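Local coordinates for CRISPR-associated endoribonuclease Cas6 1 (Methanocaldococcus jannaschii DSM 2661, PDB 5YI6), which probably cleaves CRISPR transcripts as an RNA-binding endoribonuclease, supplying the crRNA used in defence against viruses and other mobile genetic elements, at residues His23-Ile31 / Phe54-Ile62; Ser132-Ile140 / Leu146-Asn154. All coordinates share one frame; numbering follows the deposited sequence.

Contact 1. Residues His23-Ile31 / Phe54-Ile62; sequences HQYYLASAI and FFTFSLLQI
The F57 ring stands under the helix segment 23-31 and takes the largest share of the contact on its side. I31 lies over one ring face, its CG1 4.2 Å from the F57 ring centroid and offset toward the rim, in a CH-pi contact. At the ring edge the helix backbone itself comes down, A28 CA resting 3.8 Å from F57 CZ, while L27 CG meets F57 CE1 at 3.9 Å. F57 CG sits between its backbone N and carbonyl carbon (chi1 50°), which stands the ring up against the helix. Further along, L59 CD2 presses close on Q24 CG, 3.4 Å away, and L27 CD2 lies 3.3 Å from S58 O, a buried carbonyl oxygen without a polar partner in the model.

One hydrogen bond joins the segments: L60 N gives its hydrogen to H23 NE2 at 3.0 Å, fairly straight at 158° but tilted 23° from the imidazole plane. H23 ND1 bonds P20 O, so the ring is gripped at both nitrogens, consistent with a neutral histidine protonated at ND1. L60 CD1 adds apolar cover at H23 CD2.

Within 54-62, S58 OG (2.7 Å) and Q61 NE2 (3.2 Å) approach L59 O from opposite faces of its carbonyl plane, so L59 O accepts two side-chain bonds; S58 OG is also bonded to Y82 N.

Helix 23-35 over edge strand 56-57 is the first helix packing on the antiparallel sheet of a ferredoxin-like RAMP domain; the chain beside I31 and F55 carries Y32 and K53, probably the proton acceptor and the transition-state stabiliser.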
loop_
_atom_site.group_PDB
_atom_site.type_symbol
_atom_site.label_atom_id
_atom_site.label_comp_id
_atom_site.label_asym_id
_atom_site.label_seq_id
_atom_site.Cartn_x
_atom_site.Cartn_y
_atom_site.Cartn_z
ATOM N N HIS A 23 2.980 -9.940 -9.234
ATOM C CA HIS A 23 1.777 -9.219 -9.635
ATOM C C HIS A 23 1.758 -7.753 -9.204
ATOM O O HIS A 23 0.931 -7.013 -9.727
ATOM C CB HIS A 23 0.505 -9.883 -9.076
ATOM C CG HIS A 23 0.302 -9.675 -7.612
ATOM N ND1 HIS A 23 0.782 -10.556 -6.661
ATOM C CD2 HIS A 23 -0.362 -8.709 -6.930
ATOM C CE1 HIS A 23 0.450 -10.120 -5.457
ATOM N NE2 HIS A 23 -0.237 -8.996 -5.592
ATOM N N GLN A 24 2.556 -7.341 -8.211
ATOM C CA GLN A 24 2.346 -5.996 -7.652
ATOM C C GLN A 24 2.436 -4.925 -8.734
ATOM O O GLN A 24 1.651 -3.974 -8.745
ATOM C CB GLN A 24 3.351 -5.701 -6.535
ATOM C CG GLN A 24 2.971 -4.477 -5.623
ATOM C CD GLN A 24 3.194 -3.128 -6.261
ATOM O OE1 GLN A 24 4.098 -2.958 -7.111
ATOM N NE2 GLN A 24 2.379 -2.131 -5.848
ATOM N N TYR A 25 3.408 -5.051 -9.641
ATOM C CA TYR A 25 3.588 -4.048 -10.697
ATOM C C TYR A 25 2.328 -3.897 -11.558
ATOM O O TYR A 25 1.897 -2.762 -11.892
ATOM C CB TYR A 25 4.792 -4.461 -11.531
ATOM C CG TYR A 25 5.066 -3.607 -12.741
ATOM C CD1 TYR A 25 5.654 -2.365 -12.602
ATOM C CD2 TYR A 25 4.765 -4.064 -14.021
ATOM C CE1 TYR A 25 5.929 -1.582 -13.707
ATOM C CE2 TYR A 25 5.047 -3.292 -15.136
ATOM C CZ TYR A 25 5.623 -2.045 -14.966
ATOM O OH TYR A 25 5.926 -1.246 -16.053
ATOM N N TYR A 26 1.703 -5.032 -11.909
ATOM C CA TYR A 26 0.476 -5.013 -12.714
ATOM C C TYR A 26 -0.723 -4.541 -11.917
ATOM O O TYR A 26 -1.622 -3.883 -12.471
ATOM C CB TYR A 26 0.217 -6.411 -13.288
ATOM C CG TYR A 26 1.427 -6.837 -14.062
ATOM C CD1 TYR A 26 1.632 -6.370 -15.349
ATOM C CD2 TYR A 26 2.392 -7.671 -13.496
ATOM C CE1 TYR A 26 2.761 -6.727 -16.067
ATOM C CE2 TYR A 26 3.534 -8.040 -14.217
ATOM C CZ TYR A 26 3.699 -7.561 -15.499
ATOM O OH TYR A 26 4.814 -7.907 -16.220
ATOM N N LEU A 27 -0.753 -4.869 -10.624
ATOM C CA LEU A 27 -1.799 -4.361 -9.750
ATOM C C LEU A 27 -1.736 -2.839 -9.676
ATOM O O LEU A 27 -2.749 -2.149 -9.827
ATOM C CB LEU A 27 -1.622 -4.986 -8.351
ATOM C CG LEU A 27 -2.467 -4.380 -7.228
ATOM C CD1 LEU A 27 -4.007 -4.606 -7.479
ATOM C CD2 LEU A 27 -2.061 -4.991 -5.870
ATOM N N ALA A 28 -0.529 -2.304 -9.472
ATOM C CA ALA A 28 -0.349 -0.856 -9.368
ATOM C C ALA A 28 -0.804 -0.180 -10.637
ATOM O O ALA A 28 -1.478 0.852 -10.587
ATOM C CB ALA A 28 1.141 -0.508 -9.115
ATOM N N SER A 29 -0.419 -0.743 -11.796
ATOM C CA SER A 29 -0.895 -0.206 -13.073
ATOM C C SER A 29 -2.426 -0.246 -13.162
ATOM O O SER A 29 -3.059 0.707 -13.630
ATOM C CB SER A 29 -0.266 -1.008 -14.229
ATOM O OG SER A 29 -0.796 -0.598 -15.469
ATOM N N ALA A 30 -3.041 -1.345 -12.730
ATOM C CA ALA A 30 -4.503 -1.447 -12.814
ATOM C C ALA A 30 -5.185 -0.399 -11.941
ATOM O O ALA A 30 -6.176 0.222 -12.350
ATOM C CB ALA A 30 -4.955 -2.852 -12.396
ATOM N N ILE A 31 -4.658 -0.186 -10.736
ATOM C CA ILE A 31 -5.269 0.799 -9.836
ATOM C C ILE A 31 -5.114 2.198 -10.422
ATOM O O ILE A 31 -6.069 2.997 -10.440
ATOM C CB ILE A 31 -4.654 0.695 -8.429
ATOM C CG1 ILE A 31 -5.061 -0.638 -7.745
ATOM C CG2 ILE A 31 -5.020 1.935 -7.582
ATOM C CD1 ILE A 31 -6.571 -0.811 -7.585
ATOM N N PHE A 54 -1.855 10.601 -1.255
ATOM C CA PHE A 54 -1.887 10.213 0.161
ATOM C C PHE A 54 -2.844 9.051 0.384
ATOM O O PHE A 54 -3.858 9.179 1.056
ATOM C CB PHE A 54 -2.259 11.418 1.025
ATOM C CG PHE A 54 -1.238 12.516 0.917
ATOM C CD1 PHE A 54 0.001 12.380 1.534
ATOM C CD2 PHE A 54 -1.515 13.668 0.168
ATOM C CE1 PHE A 54 0.985 13.392 1.411
ATOM C CE2 PHE A 54 -0.549 14.685 0.065
ATOM C CZ PHE A 54 0.688 14.551 0.682
ATOM N N PHE A 55 -2.501 7.913 -0.228
ATOM C CA PHE A 55 -3.242 6.672 -0.013
ATOM C C PHE A 55 -2.284 5.528 -0.288
ATOM O O PHE A 55 -1.207 5.723 -0.868
ATOM C CB PHE A 55 -4.501 6.558 -0.889
ATOM C CG PHE A 55 -4.242 6.338 -2.368
ATOM C CD1 PHE A 55 -4.290 5.040 -2.926
ATOM C CD2 PHE A 55 -3.938 7.405 -3.199
ATOM C CE1 PHE A 55 -4.039 4.833 -4.302
ATOM C CE2 PHE A 55 -3.693 7.219 -4.576
ATOM C CZ PHE A 55 -3.743 5.919 -5.130
ATOM N N THR A 56 -2.670 4.331 0.139
ATOM C CA THR A 56 -1.843 3.155 -0.139
ATOM C C THR A 56 -2.747 1.954 -0.410
ATOM O O THR A 56 -3.956 2.016 -0.216
ATOM C CB THR A 56 -0.860 2.849 1.014
ATOM O OG1 THR A 56 0.015 1.767 0.624
ATOM C CG2 THR A 56 -1.626 2.484 2.355
ATOM N N PHE A 57 -2.152 0.851 -0.898
ATOM C CA PHE A 57 -2.904 -0.372 -1.007
ATOM C C PHE A 57 -1.935 -1.539 -0.862
ATOM O O PHE A 57 -0.704 -1.388 -0.981
ATOM C CB PHE A 57 -3.732 -0.450 -2.311
ATOM C CG PHE A 57 -2.950 -0.151 -3.580
ATOM C CD1 PHE A 57 -2.387 -1.195 -4.336
ATOM C CD2 PHE A 57 -2.847 1.172 -4.052
ATOM C CE1 PHE A 57 -1.687 -0.912 -5.529
ATOM C CE2 PHE A 57 -2.133 1.470 -5.227
ATOM C CZ PHE A 57 -1.569 0.420 -5.979
ATOM N N SER A 58 -2.509 -2.697 -0.585
ATOM C CA SER A 58 -1.727 -3.888 -0.263
ATOM C C SER A 58 -1.416 -4.675 -1.543
ATOM O O SER A 58 -1.885 -4.356 -2.633
ATOM C CB SER A 58 -2.526 -4.776 0.715
ATOM O OG SER A 58 -3.628 -5.377 0.037
ATOM N N LEU A 59 -0.605 -5.733 -1.388
ATOM C CA LEU A 59 -0.593 -6.803 -2.369
ATOM C C LEU A 59 -1.943 -7.525 -2.331
ATOM O O LEU A 59 -2.677 -7.442 -1.342
ATOM C CB LEU A 59 0.507 -7.807 -2.057
ATOM C CG LEU A 59 1.910 -7.256 -1.788
ATOM C CD1 LEU A 59 2.856 -8.401 -1.381
ATOM C CD2 LEU A 59 2.363 -6.599 -3.009
ATOM N N LEU A 60 -2.219 -8.307 -3.380
ATOM C CA LEU A 60 -3.396 -9.185 -3.351
ATOM C C LEU A 60 -3.177 -10.260 -2.304
ATOM O O LEU A 60 -2.130 -10.912 -2.279
ATOM C CB LEU A 60 -3.637 -9.811 -4.733
ATOM C CG LEU A 60 -4.084 -8.815 -5.823
ATOM C CD1 LEU A 60 -4.028 -9.431 -7.248
ATOM C CD2 LEU A 60 -5.518 -8.252 -5.544
ATOM N N GLN A 61 -4.141 -10.427 -1.412
ATOM C CA GLN A 61 -4.029 -11.401 -0.339
ATOM C C GLN A 61 -4.913 -12.597 -0.650
ATOM O O GLN A 61 -6.072 -12.430 -1.027
ATOM C CB GLN A 61 -4.473 -10.803 1.006
ATOM C CG GLN A 61 -3.736 -9.464 1.367
ATOM C CD GLN A 61 -2.279 -9.652 1.758
ATOM O OE1 GLN A 61 -1.972 -10.487 2.611
ATOM N NE2 GLN A 61 -1.361 -8.853 1.154
ATOM N N ILE A 62 -4.386 -13.800 -0.439
ATOM C CA ILE A 62 -5.134 -15.030 -0.696
ATOM C C ILE A 62 -5.209 -15.821 0.599
ATOM O O ILE A 62 -4.182 -16.035 1.252
ATOM C CB ILE A 62 -4.481 -15.879 -1.799
ATOM C CG1 ILE A 62 -4.412 -15.088 -3.099
ATOM C CG2 ILE A 62 -5.221 -17.276 -1.939
ATOM C CD1 ILE A 62 -3.697 -15.826 -4.197
#

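Contact 2. Residues Ser132-Ile140 / Leu146-Asn154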
loop_
_atom_site.group_PDB
_atom_site.type_symbol
_atom_site.label_atom_id
_atom_site.label_comp_id
_atom_site.label_asym_id
_atom_site.label_seq_id
_atom_site.Cartn_x
_atom_site.Cartn_y
_atom_site.Cartn_z
ATOM N N SER A 132 1.960 -4.456 2.129
ATOM C CA SER A 132 2.768 -4.220 0.950
ATOM C C SER A 132 4.106 -3.680 1.470
ATOM O O SER A 132 4.143 -2.986 2.513
ATOM C CB SER A 132 2.125 -3.262 -0.060
ATOM O OG SER A 132 1.674 -2.057 0.541
ATOM N N PRO A 133 5.216 -4.051 0.849
ATOM C CA PRO A 133 6.522 -3.743 1.462
ATOM C C PRO A 133 6.830 -2.244 1.402
ATOM O O PRO A 133 6.300 -1.502 0.571
ATOM C CB PRO A 133 7.521 -4.560 0.629
ATOM C CG PRO A 133 6.877 -4.722 -0.729
ATOM C CD PRO A 133 5.349 -4.857 -0.388
ATOM N N ILE A 134 7.749 -1.820 2.294
ATOM C CA ILE A 134 8.103 -0.408 2.482
ATOM C C ILE A 134 9.260 -0.062 1.570
ATOM O O ILE A 134 10.267 -0.781 1.517
ATOM C CB ILE A 134 8.434 -0.117 3.956
ATOM C CG1 ILE A 134 7.134 -0.156 4.769
ATOM C CG2 ILE A 134 9.195 1.258 4.147
ATOM C CD1 ILE A 134 7.352 -0.301 6.273
ATOM N N TYR A 135 9.099 1.035 0.847
ATOM C CA TYR A 135 10.108 1.570 -0.043
ATOM C C TYR A 135 10.653 2.844 0.575
ATOM O O TYR A 135 9.883 3.707 1.005
ATOM C CB TYR A 135 9.491 1.847 -1.413
ATOM C CG TYR A 135 10.418 2.486 -2.416
ATOM C CD1 TYR A 135 11.557 1.833 -2.855
ATOM C CD2 TYR A 135 10.122 3.721 -2.972
ATOM C CE1 TYR A 135 12.418 2.428 -3.828
ATOM C CE2 TYR A 135 10.966 4.308 -3.923
ATOM C CZ TYR A 135 12.099 3.645 -4.350
ATOM O OH TYR A 135 12.924 4.206 -5.293
ATOM N N LEU A 136 11.983 2.968 0.612
ATOM C CA LEU A 136 12.574 4.153 1.217
ATOM C C LEU A 136 13.914 4.376 0.528
ATOM O O LEU A 136 14.723 3.458 0.500
ATOM C CB LEU A 136 12.753 3.942 2.715
ATOM C CG LEU A 136 13.030 5.197 3.525
ATOM C CD1 LEU A 136 11.826 6.162 3.549
ATOM C CD2 LEU A 136 13.478 4.773 4.931
ATOM N N LYS A 137 14.115 5.536 -0.072
ATOM C CA LYS A 137 15.313 5.693 -0.895
ATOM C C LYS A 137 16.040 6.978 -0.526
ATOM O O LYS A 137 15.479 7.892 0.081
ATOM C CB LYS A 137 14.948 5.674 -2.390
ATOM C CG LYS A 137 14.066 6.865 -2.742
ATOM C CD LYS A 137 13.823 7.030 -4.209
ATOM C CE LYS A 137 13.051 8.311 -4.437
ATOM N NZ LYS A 137 13.671 9.411 -3.651
ATOM N N THR A 138 17.314 7.038 -0.920
ATOM C CA THR A 138 18.084 8.270 -0.772
ATOM C C THR A 138 19.042 8.344 -1.952
ATOM O O THR A 138 19.402 7.322 -2.529
ATOM C CB THR A 138 18.804 8.328 0.604
ATOM O OG1 THR A 138 19.428 9.602 0.787
ATOM C CG2 THR A 138 19.843 7.242 0.754
ATOM N N MET A 139 19.423 9.550 -2.348
ATOM C CA MET A 139 20.281 9.695 -3.522
ATOM C C MET A 139 21.740 9.737 -3.066
ATOM O O MET A 139 22.054 10.315 -2.027
ATOM C CB MET A 139 19.907 10.960 -4.307
ATOM C CG MET A 139 18.420 11.054 -4.653
ATOM S SD MET A 139 17.920 9.645 -5.675
ATOM C CE MET A 139 18.902 10.041 -7.152
ATOM N N ILE A 140 22.623 9.082 -3.810
ATOM C CA ILE A 140 24.033 9.033 -3.431
ATOM C C ILE A 140 24.897 9.261 -4.662
ATOM O O ILE A 140 24.596 8.771 -5.755
ATOM C CB ILE A 140 24.419 7.707 -2.774
ATOM C CG1 ILE A 140 24.056 6.574 -3.725
ATOM C CG2 ILE A 140 23.759 7.585 -1.423
ATOM C CD1 ILE A 140 24.339 5.270 -3.172
ATOM N N LEU A 146 25.051 10.301 -9.978
ATOM C CA LEU A 146 24.063 10.225 -8.907
ATOM C C LEU A 146 23.146 9.022 -9.110
ATOM O O LEU A 146 22.605 8.821 -10.201
ATOM C CB LEU A 146 23.243 11.513 -8.866
ATOM C CG LEU A 146 22.353 11.716 -7.641
ATOM C CD1 LEU A 146 23.185 11.961 -6.387
ATOM C CD2 LEU A 146 21.386 12.848 -7.901
ATOM N N LYS A 147 22.979 8.210 -8.067
ATOM C CA LYS A 147 22.170 7.000 -8.164
ATOM C C LYS A 147 21.204 6.925 -6.986
ATOM O O LYS A 147 21.374 7.598 -5.963
ATOM C CB LYS A 147 23.044 5.728 -8.192
ATOM C CG LYS A 147 24.113 5.691 -9.312
ATOM C CD LYS A 147 23.479 5.777 -10.693
ATOM C CE LYS A 147 24.537 5.718 -11.797
ATOM N NZ LYS A 147 23.949 5.933 -13.145
ATOM N N THR A 148 20.189 6.068 -7.126
ATOM C CA THR A 148 19.219 5.859 -6.059
ATOM C C THR A 148 19.631 4.662 -5.209
ATOM O O THR A 148 19.820 3.558 -5.734
ATOM C CB THR A 148 17.817 5.619 -6.648
ATOM O OG1 THR A 148 17.453 6.712 -7.501
ATOM C CG2 THR A 148 16.813 5.511 -5.527
ATOM N N TYR A 149 19.741 4.864 -3.894
ATOM C CA TYR A 149 20.046 3.801 -2.947
ATOM C C TYR A 149 18.755 3.455 -2.206
ATOM O O TYR A 149 18.077 4.355 -1.700
ATOM C CB TYR A 149 21.115 4.247 -1.921
ATOM C CG TYR A 149 21.552 3.130 -1.019
ATOM C CD1 TYR A 149 22.572 2.273 -1.396
ATOM C CD2 TYR A 149 20.920 2.894 0.189
ATOM C CE1 TYR A 149 22.967 1.232 -0.597
ATOM C CE2 TYR A 149 21.300 1.849 0.991
ATOM C CZ TYR A 149 22.324 1.018 0.602
ATOM O OH TYR A 149 22.693 -0.045 1.404
ATOM N N ASP A 150 18.447 2.171 -2.113
ATOM C CA ASP A 150 17.237 1.711 -1.416
ATOM C C ASP A 150 17.587 1.370 0.030
ATOM O O ASP A 150 18.323 0.414 0.286
ATOM C CB ASP A 150 16.654 0.500 -2.140
ATOM C CG ASP A 150 16.219 0.824 -3.548
ATOM O OD1 ASP A 150 15.912 1.999 -3.828
ATOM O OD2 ASP A 150 16.198 -0.103 -4.377
ATOM N N LEU A 151 17.059 2.147 0.977
ATOM C CA LEU A 151 17.302 1.883 2.386
ATOM C C LEU A 151 16.466 0.709 2.879
ATOM O O LEU A 151 15.265 0.605 2.580
ATOM C CB LEU A 151 16.957 3.115 3.216
ATOM C CG LEU A 151 17.845 4.327 2.909
ATOM C CD1 LEU A 151 17.292 5.576 3.579
ATOM C CD2 LEU A 151 19.284 4.015 3.356
ATOM N N LEU A 152 17.112 -0.176 3.655
ATOM C CA LEU A 152 16.497 -1.297 4.357
ATOM C C LEU A 152 16.794 -1.166 5.849
ATOM O O LEU A 152 17.706 -0.407 6.213
ATOM C CB LEU A 152 17.062 -2.606 3.801
ATOM C CG LEU A 152 16.860 -2.731 2.283
ATOM C CD1 LEU A 152 17.639 -3.933 1.747
ATOM C CD2 LEU A 152 15.360 -2.842 1.954
ATOM N N PRO A 153 16.104 -1.906 6.737
ATOM C CA PRO A 153 16.316 -1.700 8.182
ATOM C C PRO A 153 17.740 -1.906 8.667
ATOM O O PRO A 153 18.087 -1.382 9.733
ATOM C CB PRO A 153 15.360 -2.716 8.825
ATOM C CG PRO A 153 14.245 -2.821 7.827
ATOM C CD PRO A 153 14.932 -2.779 6.484
ATOM N N ASN A 154 18.569 -2.645 7.940
ATOM C CA ASN A 154 19.944 -2.777 8.381
ATOM C C ASN A 154 20.818 -1.600 7.956
ATOM O O ASN A 154 21.998 -1.583 8.319
ATOM C CB ASN A 154 20.548 -4.112 7.912
ATOM C CG ASN A 154 20.465 -4.335 6.407
ATOM O OD1 ASN A 154 19.821 -3.615 5.675
ATOM N ND2 ASN A 154 21.149 -5.362 5.952
HETATM O O HOH W 1 12.610 -0.328 3.055
HETATM O O HOH W 2 13.574 0.514 0.257
#
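T138 and Y149 face each other as a hydrogen-bonded pair of an antiparallel beta hairpin, strands 137-142 and 145-150. T138 N reaches Y149 O at 2.9 Å in the carbonyl plane, and Y149 N returns to T138 O at 2.8 Å, nearly along the C=O axis. I140 and K147 form the same reciprocal pair of hydrogen bonds nearer the turn; M139 with T148 is the non-hydrogen-bonded pair between them, and K137 with D150 is the next one, on the side away from the turn. Past the strand end, L151 N still reaches L136 O, with a more bent N-H at 143°.

Apolar contacts differ on the two faces. On that of T138, I140 and Y149, the I140 CD1 methyl touches Y149 CB at 3.6 Å; I140 CG1 lies between its own N and carbonyl carbon (chi1 56°), turned toward the partner strand. L151 lies across T138 CG2 and L136 CD2, closing the inner end of the hairpin. On the other face K137 CD runs over T148 CG2 at 3.6 Å, and M139, bent at chi2 and chi3, curls back until its CE meets L146 CD2 at 3.8 Å. D150 OD1 packs 3.5 Å from Y135 CE1, the carboxylate and ring planes 66° apart.

Polar contacts gather where the hairpin joins the domain. D150 OD2 is bonded to R203 N. A water bridges the two segments, accepting from L136 N at 2.9 Å and lying 2.9 Å from L151 O, to which it can donate.

Contact 1 is buried near the middle of the chain, whereas contact 2 belongs to a hairpin that projects to the surface, burying chiefly its inner end. They share no helix or strand and fall in the N-terminal and C-terminal parts of Cas6. A helix lies on an edge strand in contact 1, so aromatic and aliphatic side chains dominate, with a lone histidine bond between; in contact 2 two strands pair by backbone bonds, and waters enter near the base. The ranges 54-62 and 132-140 nevertheless meet: S132 OG probably bonds F57 O, with S58 CA and L59 N packing on S132 CB, tying the hairpin's leading chain to the core.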